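Local coordinates for amino acid adenylation domain-containing protein (Bacillus stratosphericus LAMA 585, PDB 6ULY) that probably activates an alpha-keto acid as its acyl adenylate, as the first adenylation domain of a nonribosomal depsipeptide synthetase, at residues R255-M260 with W290-M295. Sequence-based numbering, arbitrary orientation.
Sequences RWLDWM and WDLSAM. With SO4 (sulfate ion), chain N; SO4 (sulfate ion), chain O.
The W290 indole lies with one face on L257, whose CB sits over the five-membered ring, 3.4 Å from its centroid and 14° off the normal, a CH-pi contact. L257 CD1 continues over the benzo half, 3.8 Å from W290 CH2. At the edge, W290 NE1 donates a nearly straight hydrogen bond to D258 OD1, refined at 2.5 Å, shorter than usual and doubtful as a length. The acceptor lies in the ring plane, and carboxylate and indole are nearly coplanar. D258 CB leaves the helix pointing away from the loop, but with CG beside the backbone N (chi1 -58°) the carboxylate swings back to the indole. Face and edge contacts together probably limit rotation of the indole. M260 SD lies 4.0 Å above the W256 ring plane, offset toward the rim. L292 lays CD2 against M260 CB at 3.6 Å, and the methionines meet methyl to methyl, M260 CE 3.6 Å from M295 CE. Bends at chi2 and chi3 curl M295 back to this meeting point. R255, whose CB is directed away from the loop, extends its guanidinium to two sulfates, probably from the crystallisation solution: NH1 donates a hydrogen bond to O1 of the chain N ion at 2.7 Å; NH2 donates to O2 of the chain O ion and weakly to O3 of the chain N ion. The contact joins helix 255-262 to the loop leading into strand 297-301 of a mixed sheet that also contains 214-217 and 267-270. H320 meets W290 edge-to-face, D261 OD1 accepts a hydrogen bond from D291 N, and M260 also rests on L216 and M298.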
ATOM      1  N   ARG A 255      -7.906   8.517 -35.044  1.00 43.56           N
ATOM      2  CA  ARG A 255      -9.345   8.729 -34.953  1.00 41.19           C
ATOM      3  C   ARG A 255      -9.682   9.965 -34.135  1.00 47.18           C
ATOM      4  O   ARG A 255     -10.697  10.619 -34.394  1.00 49.06           O
ATOM      5  CB  ARG A 255     -10.014   7.502 -34.346  1.00 46.86           C
ATOM      6  CG  ARG A 255     -10.169   6.380 -35.329  1.00 48.89           C
ATOM      7  CD  ARG A 255     -10.623   5.101 -34.672  1.00 55.46           C
ATOM      8  NE  ARG A 255     -10.746   4.048 -35.668  1.00 62.75           N
ATOM      9  CZ  ARG A 255     -10.836   2.753 -35.394  1.00 70.64           C
ATOM     10  NH1 ARG A 255     -10.807   2.329 -34.138  1.00 68.56           N
ATOM     11  NH2 ARG A 255     -10.948   1.882 -36.388  1.00 82.65           N
ATOM     12  N   TRP A 256      -8.864  10.288 -33.132  1.00 48.17           N
ATOM     13  CA  TRP A 256      -9.052  11.537 -32.404  1.00 47.62           C
ATOM     14  C   TRP A 256      -9.163  12.703 -33.377  1.00 46.55           C
ATOM     15  O   TRP A 256     -10.084  13.524 -33.286  1.00 44.21           O
ATOM     16  CB  TRP A 256      -7.889  11.753 -31.432  1.00 42.41           C
ATOM     17  CG  TRP A 256      -8.183  12.654 -30.266  1.00 46.22           C
ATOM     18  CD1 TRP A 256      -9.398  13.159 -29.891  1.00 42.07           C
ATOM     19  CD2 TRP A 256      -7.233  13.152 -29.314  1.00 46.39           C
ATOM     20  NE1 TRP A 256      -9.259  13.941 -28.771  1.00 44.88           N
ATOM     21  CE2 TRP A 256      -7.940  13.953 -28.395  1.00 44.81           C
ATOM     22  CE3 TRP A 256      -5.851  13.002 -29.154  1.00 44.43           C
ATOM     23  CZ2 TRP A 256      -7.313  14.597 -27.331  1.00 41.91           C
ATOM     24  CZ3 TRP A 256      -5.230  13.645 -28.097  1.00 44.97           C
ATOM     25  CH2 TRP A 256      -5.962  14.432 -27.198  1.00 43.07           C
ATOM     26  N   LEU A 257      -8.231  12.785 -34.326  1.00 43.30           N
ATOM     27  CA  LEU A 257      -8.291  13.848 -35.323  1.00 50.76           C
ATOM     28  C   LEU A 257      -9.584  13.767 -36.127  1.00 46.55           C
ATOM     29  O   LEU A 257     -10.310  14.760 -36.254  1.00 42.56           O
ATOM     30  CB  LEU A 257      -7.071  13.774 -36.241  1.00 50.16           C
ATOM     31  CG  LEU A 257      -5.711  13.884 -35.547  1.00 47.27           C
ATOM     32  CD1 LEU A 257      -4.602  14.046 -36.578  1.00 48.88           C
ATOM     33  CD2 LEU A 257      -5.684  15.033 -34.552  1.00 50.93           C
ATOM     34  N   ASP A 258      -9.895  12.585 -36.669  1.00 48.28           N
ATOM     35  CA  ASP A 258     -11.124  12.420 -37.442  1.00 47.60           C
ATOM     36  C   ASP A 258     -12.330  12.912 -36.659  1.00 50.20           C
ATOM     37  O   ASP A 258     -13.220  13.576 -37.208  1.00 50.17           O
ATOM     38  CB  ASP A 258     -11.338  10.949 -37.804  1.00 50.09           C
ATOM     39  CG  ASP A 258     -10.200  10.368 -38.600  1.00 43.15           C
ATOM     40  OD1 ASP A 258      -9.312  11.131 -39.033  1.00 39.34           O
ATOM     41  OD2 ASP A 258     -10.202   9.136 -38.783  1.00 46.65           O
ATOM     42  N   TRP A 259     -12.385  12.562 -35.374  1.00 44.97           N
ATOM     43  CA  TRP A 259     -13.547  12.880 -34.556  1.00 47.57           C
ATOM     44  C   TRP A 259     -13.649  14.381 -34.316  1.00 46.10           C
ATOM     45  O   TRP A 259     -14.718  14.976 -34.491  1.00 44.84           O
ATOM     46  CB  TRP A 259     -13.466  12.116 -33.235  1.00 48.69           C
ATOM     47  CG  TRP A 259     -13.613  10.619 -33.376  1.00 47.35           C
ATOM     48  CD1 TRP A 259     -14.243   9.946 -34.384  1.00 48.35           C
ATOM     49  CD2 TRP A 259     -13.116   9.615 -32.476  1.00 46.91           C
ATOM     50  NE1 TRP A 259     -14.178   8.590 -34.164  1.00 47.53           N
ATOM     51  CE2 TRP A 259     -13.487   8.360 -33.004  1.00 43.81           C
ATOM     52  CE3 TRP A 259     -12.395   9.655 -31.276  1.00 47.31           C
ATOM     53  CZ2 TRP A 259     -13.165   7.160 -32.374  1.00 50.30           C
ATOM     54  CZ3 TRP A 259     -12.073   8.456 -30.652  1.00 44.63           C
ATOM     55  CH2 TRP A 259     -12.459   7.227 -31.204  1.00 51.40           C
ATOM     56  N   MET A 260     -12.543  15.014 -33.918  1.00 45.63           N
ATOM     57  CA  MET A 260     -12.558  16.461 -33.743  1.00 48.97           C
ATOM     58  C   MET A 260     -13.032  17.156 -35.010  1.00 46.63           C
ATOM     59  O   MET A 260     -13.750  18.158 -34.950  1.00 43.88           O
ATOM     60  CB  MET A 260     -11.168  16.962 -33.361  1.00 46.80           C
ATOM     61  CG  MET A 260     -10.789  16.682 -31.921  1.00 50.00           C
ATOM     62  SD  MET A 260      -9.011  16.792 -31.660  1.00 52.25           S
ATOM     63  CE  MET A 260      -8.700  18.524 -31.975  1.00 51.56           C
ATOM     64  N   TRP A 290      -7.302  17.281 -42.051  1.00 44.37           N
ATOM     65  CA  TRP A 290      -8.316  17.530 -41.041  1.00 46.55           C
ATOM     66  C   TRP A 290      -8.545  19.029 -40.918  1.00 44.27           C
ATOM     67  O   TRP A 290      -7.638  19.837 -41.142  1.00 43.67           O
ATOM     68  CB  TRP A 290      -7.920  16.973 -39.667  1.00 43.83           C
ATOM     69  CG  TRP A 290      -7.701  15.495 -39.634  1.00 40.61           C
ATOM     70  CD1 TRP A 290      -8.625  14.534 -39.349  1.00 41.06           C
ATOM     71  CD2 TRP A 290      -6.470  14.809 -39.878  1.00 38.67           C
ATOM     72  NE1 TRP A 290      -8.045  13.289 -39.401  1.00 41.72           N
ATOM     73  CE2 TRP A 290      -6.722  13.432 -39.726  1.00 40.89           C
ATOM     74  CE3 TRP A 290      -5.178  15.227 -40.211  1.00 47.02           C
ATOM     75  CZ2 TRP A 290      -5.727  12.468 -39.895  1.00 44.09           C
ATOM     76  CZ3 TRP A 290      -4.194  14.269 -40.382  1.00 52.27           C
ATOM     77  CH2 TRP A 290      -4.474  12.905 -40.224  1.00 47.72           C
ATOM     78  N   ASP A 291      -9.769  19.393 -40.558  1.00 44.80           N
ATOM     79  CA  ASP A 291     -10.098  20.762 -40.183  1.00 51.77           C
ATOM     80  C   ASP A 291     -10.285  20.784 -38.670  1.00 45.08           C
ATOM     81  O   ASP A 291     -11.291  20.282 -38.154  1.00 43.04           O
ATOM     82  CB  ASP A 291     -11.346  21.256 -40.912  1.00 45.69           C
ATOM     83  CG  ASP A 291     -11.592  22.739 -40.700  1.00 53.77           C
ATOM     84  OD1 ASP A 291     -10.838  23.364 -39.917  1.00 51.97           O
ATOM     85  OD2 ASP A 291     -12.530  23.282 -41.318  1.00 57.45           O
ATOM     86  N   LEU A 292      -9.306  21.345 -37.961  1.00 41.71           N
ATOM     87  CA  LEU A 292      -9.339  21.447 -36.507  1.00 45.93           C
ATOM     88  C   LEU A 292      -9.445  22.901 -36.053  1.00 48.26           C
ATOM     89  O   LEU A 292      -8.971  23.260 -34.970  1.00 47.91           O
ATOM     90  CB  LEU A 292      -8.105  20.781 -35.899  1.00 45.78           C
ATOM     91  CG  LEU A 292      -7.885  19.321 -36.308  1.00 41.20           C
ATOM     92  CD1 LEU A 292      -6.568  18.797 -35.768  1.00 46.54           C
ATOM     93  CD2 LEU A 292      -9.036  18.439 -35.843  1.00 47.34           C
ATOM     94  N   SER A 293     -10.079  23.741 -36.871  1.00 47.28           N
ATOM     95  CA  SER A 293     -10.180  25.165 -36.576  1.00 45.83           C
ATOM     96  C   SER A 293     -11.208  25.468 -35.497  1.00 40.25           C
ATOM     97  O   SER A 293     -11.154  26.547 -34.899  1.00 41.73           O
ATOM     98  CB  SER A 293     -10.529  25.940 -37.854  1.00 49.45           C
ATOM     99  OG  SER A 293     -11.751  25.488 -38.412  1.00 44.62           O
ATOM    100  N   ALA A 294     -12.138  24.546 -35.235  1.00 40.12           N
ATOM    101  CA  ALA A 294     -13.131  24.755 -34.188  1.00 40.86           C
ATOM    102  C   ALA A 294     -12.601  24.439 -32.793  1.00 44.48           C
ATOM    103  O   ALA A 294     -13.174  24.918 -31.808  1.00 44.89           O
ATOM    104  CB  ALA A 294     -14.371  23.896 -34.457  1.00 40.11           C
ATOM    105  N   MET A 295     -11.533  23.650 -32.686  1.00 50.55           N
ATOM    106  CA  MET A 295     -11.014  23.240 -31.385  1.00 40.33           C
ATOM    107  C   MET A 295     -10.427  24.442 -30.653  1.00 44.88           C
ATOM    108  O   MET A 295      -9.528  25.116 -31.168  1.00 49.38           O
ATOM    109  CB  MET A 295      -9.956  22.153 -31.564  1.00 39.01           C
ATOM    110  CG  MET A 295      -9.275  21.696 -30.265  1.00 51.78           C
ATOM    111  SD  MET A 295     -10.422  21.101 -29.000  1.00 50.91           S
ATOM    112  CE  MET A 295     -11.363  19.873 -29.908  1.00 43.03           C
TER
HETATM  113  S   SO4 N 712     -10.454  -1.357 -34.836  1.00 99.48           S
HETATM  114  O1  SO4 N 712     -10.402  -0.342 -33.823  1.00 82.18           O
HETATM  115  O2  SO4 N 712     -10.412  -2.653 -34.214  1.00 86.79           O
HETATM  116  O3  SO4 N 712     -11.674  -1.224 -35.582  1.00101.11           O
HETATM  117  O4  SO4 N 712      -9.331  -1.212 -35.720  1.00 92.59           O
HETATM  118  S   SO4 O 713     -13.676   2.655 -39.005  1.00 96.57           S
HETATM  119  O1  SO4 O 713     -13.740   3.630 -37.955  1.00 86.38           O
HETATM  120  O2  SO4 O 713     -12.303   2.333 -39.275  1.00 95.40           O
HETATM  121  O3  SO4 O 713     -14.376   1.468 -38.602  1.00 95.91           O
HETATM  122  O4  SO4 O 713     -14.282   3.188 -40.190  1.00110.83           O